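Local coordinates for ribonucleoside-diphosphate reductase subunit beta (Streptococcus sanguinis, PDB 4N83), which houses the dimanganese or diiron cofactor of a class Ib ribonucleotide reductase, the enzyme that probably supplies deoxyribonucleotides for DNA synthesis, at residues D66-E71 with I136-Y141; S153-T158 with Y222-T227. All coordinates share one frame; numbering follows the deposited sequence.

Contact 1 of 2, residues D66-E71 with I136-Y141; sequences DTLQSE and IINEIY. With MN (manganese (II) ion), chain J.
Leu68, which reaches across to Ile137 and Asn138, follows directly on a carbonyl oxygen held twice: Thr67 O takes the backbone Glu71 N at 3.2 Å and, from the same face of its plane, the hydroxyl Ser70 OG at 3.1 Å. The second donor approaches with a C=O...OG angle of 110°. Between the helices themselves the contact is sparse. Their short segments run almost parallel, yet the axes come no closer than 11.3 Å, and side chains alone bridge that spacing. Leu68 does so with CG anti to its backbone N (chi1 175°), a setting that carries the fork outward: CD2 meets Ile137 CG2 at 4.0 Å, the two side chains crossing near a right angle, while CD1 rests on Asn138 CB at 3.9 Å. Tyr4 and Tyr5 of the second subunit pack on Asn138 and Leu68, so this apolar part lies against the dimer partner. The next residue, Gln69, bends at chi2 and brings its amide to the phenol end of Tyr141, the amide and ring planes 22° apart; which end of the amide faces the hydroxyl is uncertain. Asp66 looks elsewhere, binding one manganese through OD1 at 2.1 Å. Its other oxygen, OD2, is hydrogen-bonded to Tyr104 OH, the predicted active-site tyrosine. A single carboxylate thus joins the metal to that tyrosine, consistent with communication between cofactor and radical site in this family, while residues two and three places further on tie the same helix to helix 128-143.

Contact 2 of 2, residues S153-T158 with Y222-T227; sequences SVFLET and YDLLYT. With MN (manganese (II) ion), chain I; MN (manganese (II) ion), chain J.
Phe155 and Leu225 make the tight half of this contact, an example of how one aromatic side chain can span the gap between two helices. The far end of the ring reaches Leu225 obliquely: Phe155 CE1 lies 3.6 Å from Leu225 CD1, and Phe155 CZ stands 3.7 Å from Leu225 CG. The two side chains cross at about a right angle. Leu225 meets the ring because its CG is swung anti to the backbone N (chi1 -157°), setting the branch against the end of the phenyl group. The other half is looser. Leu224 sends CD2 to the ring edge, near its plane, but only to 4.3 Å from Phe155 CD2. Farther round helix 211-240, Asp223, Tyr226 and Thr227 face solvent and take no part. There the hydroxyl Thr227 OG1 turns back on its own helix, bonding to Asp223 O at 2.7 Å, with a C=O...OG1 angle of 159°. Its buried counterpart, Thr158 OG1, gives a bond of 2.7 Å to Val154 O, this one lying in the carbonyl plane on a lone pair; the same oxygen also receives Thr158 N, so it is gripped twice, and the hydroxyl has an acceptor within its own helix. The side chain of Glu157, by contrast, extends from helix 148-160 away from the phenylalanine and bridges both manganese ions, OE2 to the ion that Asp66 also binds, at 2.4 Å, and OE1 to the second ion at 2.0 Å. Helix 148-160 therefore has a metal-binding side and an apolar side. Around the latter, Ala260 of helix 246-263 packs on Phe155 and Val154, while Ile136 and Ile140 of helix 128-143 cover Leu224, placing the contact within an all-helical, ferritin-like bundle.

Contacts 1 and 2 lie in series along the chain, their centres 13 Å apart, and between them join four helices: 49-78 with 128-143, then 148-160 with 211-240. Helices 128-143 and 148-160 follow each other in sequence, and the contacts touch where Tyr141 packs on Ser153 and where the Gln69 side chain lies beside Ser153 and Glu157. They also meet at a shared manganese ion, bound by Asp66 from one contact and Glu157 from the other, with Glu97, His100 and Glu191 completing its site. The dimetal centre is thus assembled from separate helices of one ferritin-like fold, and each contact packs one ligand-bearing helix, 49-78 or 148-160, against a helix that gives no metal ligand, 128-143 or 211-240.

Contact 1 of 2, residues D66-E71 with I136-Y141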
loop_
_atom_site.group_PDB
_atom_site.type_symbol
_atom_site.label_atom_id
_atom_site.label_comp_id
_atom_site.label_asym_id
_atom_site.label_seq_id
_atom_site.Cartn_x
_atom_site.Cartn_y
_atom_site.Cartn_z
ATOM N N ASP A 66 -13.873 5.716 -1.246
ATOM C CA ASP A 66 -12.547 5.176 -1.585
ATOM C C ASP A 66 -11.441 5.955 -0.866
ATOM O O ASP A 66 -10.354 5.422 -0.635
ATOM C CB ASP A 66 -12.308 5.174 -3.104
ATOM C CG ASP A 66 -12.728 3.867 -3.765
ATOM O OD1 ASP A 66 -12.257 2.793 -3.333
ATOM O OD2 ASP A 66 -13.516 3.913 -4.732
ATOM N N THR A 67 -11.720 7.215 -0.526
ATOM C CA THR A 67 -10.831 8.013 0.322
ATOM C C THR A 67 -10.915 7.520 1.765
ATOM O O THR A 67 -9.900 7.417 2.455
ATOM C CB THR A 67 -11.204 9.510 0.292
ATOM O OG1 THR A 67 -11.321 9.950 -1.066
ATOM C CG2 THR A 67 -10.147 10.349 1.006
ATOM N N LEU A 68 -12.136 7.233 2.212
ATOM C CA LEU A 68 -12.382 6.683 3.546
ATOM C C LEU A 68 -11.614 5.382 3.775
ATOM O O LEU A 68 -11.059 5.165 4.853
ATOM C CB LEU A 68 -13.883 6.437 3.740
ATOM C CG LEU A 68 -14.335 5.762 5.037
ATOM C CD1 LEU A 68 -14.017 6.634 6.240
ATOM C CD2 LEU A 68 -15.822 5.450 4.977
ATOM N N GLN A 69 -11.594 4.525 2.756
ATOM C CA GLN A 69 -10.943 3.218 2.852
ATOM C C GLN A 69 -9.416 3.314 2.849
ATOM O O GLN A 69 -8.752 2.654 3.651
ATOM C CB GLN A 69 -11.410 2.299 1.716
ATOM C CG GLN A 69 -12.841 1.802 1.857
ATOM C CD GLN A 69 -12.994 0.729 2.920
ATOM O OE1 GLN A 69 -13.055 -0.461 2.614
ATOM N NE2 GLN A 69 -13.052 1.147 4.178
ATOM N N SER A 70 -8.867 4.132 1.954
ATOM C CA SER A 70 -7.413 4.244 1.802
ATOM C C SER A 70 -6.716 4.825 3.036
ATOM O O SER A 70 -5.636 4.372 3.415
ATOM C CB SER A 70 -7.061 5.087 0.569
ATOM O OG SER A 70 -7.487 6.433 0.710
ATOM N N GLU A 71 -7.341 5.819 3.660
ATOM C CA GLU A 71 -6.717 6.552 4.761
ATOM C C GLU A 71 -6.892 5.849 6.112
ATOM O O GLU A 71 -5.903 5.571 6.796
ATOM C CB GLU A 71 -7.264 7.985 4.813
ATOM C CG GLU A 71 -6.975 8.791 3.549
ATOM C CD GLU A 71 -7.576 10.187 3.565
ATOM O OE1 GLU A 71 -8.258 10.546 4.548
ATOM O OE2 GLU A 71 -7.367 10.932 2.582
ATOM N N ILE A 136 -21.205 6.518 10.036
ATOM C CA ILE A 136 -21.565 5.216 10.602
ATOM C C ILE A 136 -20.427 4.210 10.412
ATOM O O ILE A 136 -20.135 3.421 11.310
ATOM C CB ILE A 136 -22.863 4.657 9.971
ATOM C CG1 ILE A 136 -24.062 5.533 10.352
ATOM C CG2 ILE A 136 -23.114 3.221 10.423
ATOM C CD1 ILE A 136 -25.285 5.315 9.486
ATOM N N ILE A 137 -19.786 4.255 9.246
ATOM C CA ILE A 137 -18.733 3.300 8.902
ATOM C C ILE A 137 -17.413 3.609 9.617
ATOM O O ILE A 137 -16.781 2.703 10.157
ATOM C CB ILE A 137 -18.506 3.239 7.371
ATOM C CG1 ILE A 137 -19.775 2.761 6.649
ATOM C CG2 ILE A 137 -17.333 2.331 7.025
ATOM C CD1 ILE A 137 -20.169 1.321 6.924
ATOM N N ASN A 138 -16.998 4.875 9.616
ATOM C CA ASN A 138 -15.727 5.262 10.244
ATOM C C ASN A 138 -15.759 5.125 11.767
ATOM O O ASN A 138 -14.743 4.803 12.386
ATOM C CB ASN A 138 -15.338 6.696 9.864
ATOM C CG ASN A 138 -13.893 7.027 10.214
ATOM O OD1 ASN A 138 -13.045 6.141 10.329
ATOM N ND2 ASN A 138 -13.607 8.312 10.379
ATOM N N GLU A 139 -16.925 5.375 12.361
ATOM C CA GLU A 139 -17.129 5.174 13.798
ATOM C C GLU A 139 -16.882 3.713 14.180
ATOM O O GLU A 139 -16.354 3.428 15.256
ATOM C CB GLU A 139 -18.545 5.609 14.205
ATOM C CG GLU A 139 -18.870 5.457 15.689
ATOM C CD GLU A 139 -19.387 4.076 16.063
ATOM O OE1 GLU A 139 -20.152 3.475 15.275
ATOM O OE2 GLU A 139 -19.031 3.590 17.158
ATOM N N ILE A 140 -17.264 2.797 13.289
ATOM C CA ILE A 140 -17.005 1.371 13.484
ATOM C C ILE A 140 -15.505 1.082 13.387
ATOM O O ILE A 140 -14.971 0.315 14.188
ATOM C CB ILE A 140 -17.787 0.503 12.472
ATOM C CG1 ILE A 140 -19.297 0.645 12.700
ATOM C CG2 ILE A 140 -17.389 -0.964 12.592
ATOM C CD1 ILE A 140 -20.135 0.286 11.493
ATOM N N TYR A 141 -14.829 1.698 12.417
ATOM C CA TYR A 141 -13.381 1.517 12.261
ATOM C C TYR A 141 -12.609 2.055 13.466
ATOM O O TYR A 141 -11.643 1.436 13.914
ATOM C CB TYR A 141 -12.858 2.185 10.978
ATOM C CG TYR A 141 -13.320 1.555 9.673
ATOM C CD1 TYR A 141 -13.419 0.169 9.526
ATOM C CD2 TYR A 141 -13.627 2.350 8.570
ATOM C CE1 TYR A 141 -13.834 -0.396 8.331
ATOM C CE2 TYR A 141 -14.037 1.789 7.372
ATOM C CZ TYR A 141 -14.142 0.417 7.258
ATOM O OH TYR A 141 -14.552 -0.136 6.066
HETATM MN MN MN J . -12.387 0.681 -3.168
#

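Contact 2 of 2, residues S153-T158 with Y222-T227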
loop_
_atom_site.group_PDB
_atom_site.type_symbol
_atom_site.label_atom_id
_atom_site.label_comp_id
_atom_site.label_asym_id
_atom_site.label_seq_id
_atom_site.Cartn_x
_atom_site.Cartn_y
_atom_site.Cartn_z
ATOM N N SER A 153 -16.578 -3.047 6.101
ATOM C CA SER A 153 -15.810 -2.897 4.862
ATOM C C SER A 153 -16.380 -3.761 3.735
ATOM O O SER A 153 -16.333 -3.370 2.566
ATOM C CB SER A 153 -14.340 -3.250 5.096
ATOM O OG SER A 153 -13.546 -2.877 3.982
ATOM N N VAL A 154 -16.909 -4.931 4.087
ATOM C CA VAL A 154 -17.559 -5.812 3.114
ATOM C C VAL A 154 -18.895 -5.214 2.666
ATOM O O VAL A 154 -19.176 -5.166 1.470
ATOM C CB VAL A 154 -17.761 -7.241 3.669
ATOM C CG1 VAL A 154 -18.630 -8.076 2.735
ATOM C CG2 VAL A 154 -16.415 -7.922 3.878
ATOM N N PHE A 155 -19.710 -4.760 3.619
ATOM C CA PHE A 155 -20.956 -4.061 3.284
ATOM C C PHE A 155 -20.680 -2.824 2.437
ATOM O O PHE A 155 -21.419 -2.535 1.496
ATOM C CB PHE A 155 -21.721 -3.621 4.542
ATOM C CG PHE A 155 -22.560 -4.700 5.180
ATOM C CD1 PHE A 155 -23.296 -5.600 4.411
ATOM C CD2 PHE A 155 -22.652 -4.779 6.564
ATOM C CE1 PHE A 155 -24.074 -6.575 5.015
ATOM C CE2 PHE A 155 -23.432 -5.748 7.170
ATOM C CZ PHE A 155 -24.142 -6.648 6.396
ATOM N N LEU A 156 -19.624 -2.094 2.785
ATOM C CA LEU A 156 -19.277 -0.857 2.094
ATOM C C LEU A 156 -19.055 -1.098 0.606
ATOM O O LEU A 156 -19.815 -0.607 -0.228
ATOM C CB LEU A 156 -18.026 -0.225 2.722
ATOM C CG LEU A 156 -17.441 1.036 2.076
ATOM C CD1 LEU A 156 -18.510 2.098 1.870
ATOM C CD2 LEU A 156 -16.302 1.578 2.926
ATOM N N GLU A 157 -18.038 -1.891 0.286
ATOM C CA GLU A 157 -17.546 -2.006 -1.088
ATOM C C GLU A 157 -18.171 -3.136 -1.917
ATOM O O GLU A 157 -18.094 -3.103 -3.146
ATOM C CB GLU A 157 -16.024 -2.137 -1.069
ATOM C CG GLU A 157 -15.348 -0.950 -0.403
ATOM C CD GLU A 157 -13.840 -1.036 -0.442
ATOM O OE1 GLU A 157 -13.282 -1.993 0.136
ATOM O OE2 GLU A 157 -13.214 -0.146 -1.051
ATOM N N THR A 158 -18.788 -4.118 -1.258
ATOM C CA THR A 158 -19.428 -5.242 -1.957
ATOM C C THR A 158 -20.925 -5.013 -2.210
ATOM O O THR A 158 -21.511 -5.673 -3.070
ATOM C CB THR A 158 -19.271 -6.566 -1.172
ATOM O OG1 THR A 158 -17.993 -6.601 -0.523
ATOM C CG2 THR A 158 -19.403 -7.773 -2.098
ATOM N N TYR A 222 -27.227 -7.572 10.895
ATOM C CA TYR A 222 -28.446 -7.237 10.151
ATOM C C TYR A 222 -29.031 -5.884 10.567
ATOM O O TYR A 222 -29.639 -5.198 9.745
ATOM C CB TYR A 222 -29.497 -8.346 10.284
ATOM C CG TYR A 222 -29.138 -9.608 9.525
ATOM C CD1 TYR A 222 -29.197 -9.647 8.133
ATOM C CD2 TYR A 222 -28.739 -10.762 10.195
ATOM C CE1 TYR A 222 -28.869 -10.798 7.433
ATOM C CE2 TYR A 222 -28.410 -11.918 9.505
ATOM C CZ TYR A 222 -28.477 -11.931 8.125
ATOM O OH TYR A 222 -28.149 -13.077 7.439
ATOM N N ASP A 223 -28.844 -5.502 11.830
ATOM C CA ASP A 223 -29.208 -4.157 12.296
ATOM C C ASP A 223 -28.453 -3.085 11.509
ATOM O O ASP A 223 -29.028 -2.063 11.133
ATOM C CB ASP A 223 -28.922 -3.991 13.795
ATOM C CG ASP A 223 -30.002 -4.600 14.674
ATOM O OD1 ASP A 223 -30.121 -4.171 15.842
ATOM O OD2 ASP A 223 -30.730 -5.503 14.208
ATOM N N LEU A 224 -27.166 -3.328 11.270
ATOM C CA LEU A 224 -26.340 -2.432 10.462
ATOM C C LEU A 224 -26.709 -2.529 8.979
ATOM O O LEU A 224 -26.597 -1.548 8.243
ATOM C CB LEU A 224 -24.854 -2.757 10.651
ATOM C CG LEU A 224 -23.848 -1.726 10.131
ATOM C CD1 LEU A 224 -23.835 -0.484 11.010
ATOM C CD2 LEU A 224 -22.454 -2.330 10.050
ATOM N N LEU A 225 -27.144 -3.712 8.548
ATOM C CA LEU A 225 -27.537 -3.938 7.156
ATOM C C LEU A 225 -28.772 -3.114 6.790
ATOM O O LEU A 225 -28.760 -2.380 5.801
ATOM C CB LEU A 225 -27.795 -5.433 6.904
ATOM C CG LEU A 225 -27.685 -5.936 5.456
ATOM C CD1 LEU A 225 -27.533 -7.451 5.425
ATOM C CD2 LEU A 225 -28.873 -5.508 4.602
ATOM N N TYR A 226 -29.828 -3.233 7.593
ATOM C CA TYR A 226 -31.087 -2.522 7.333
ATOM C C TYR A 226 -30.955 -0.998 7.446
ATOM O O TYR A 226 -31.605 -0.266 6.700
ATOM C CB TYR A 226 -32.202 -3.023 8.262
ATOM C CG TYR A 226 -32.868 -4.303 7.798
ATOM C CD1 TYR A 226 -33.792 -4.291 6.755
ATOM C CD2 TYR A 226 -32.583 -5.526 8.404
ATOM C CE1 TYR A 226 -34.408 -5.456 6.327
ATOM C CE2 TYR A 226 -33.193 -6.696 7.982
ATOM C CZ TYR A 226 -34.104 -6.656 6.944
ATOM O OH TYR A 226 -34.712 -7.815 6.522
ATOM N N THR A 227 -30.120 -0.529 8.374
ATOM C CA THR A 227 -29.895 0.909 8.561
ATOM C C THR A 227 -29.173 1.525 7.362
ATOM O O THR A 227 -29.529 2.617 6.912
ATOM C CB THR A 227 -29.070 1.202 9.834
ATOM O OG1 THR A 227 -29.663 0.540 10.957
ATOM C CG2 THR A 227 -29.008 2.703 10.109
HETATM MN MN MN I . -11.643 -3.000 -0.288
HETATM MN MN MN J . -12.387 0.681 -3.168
#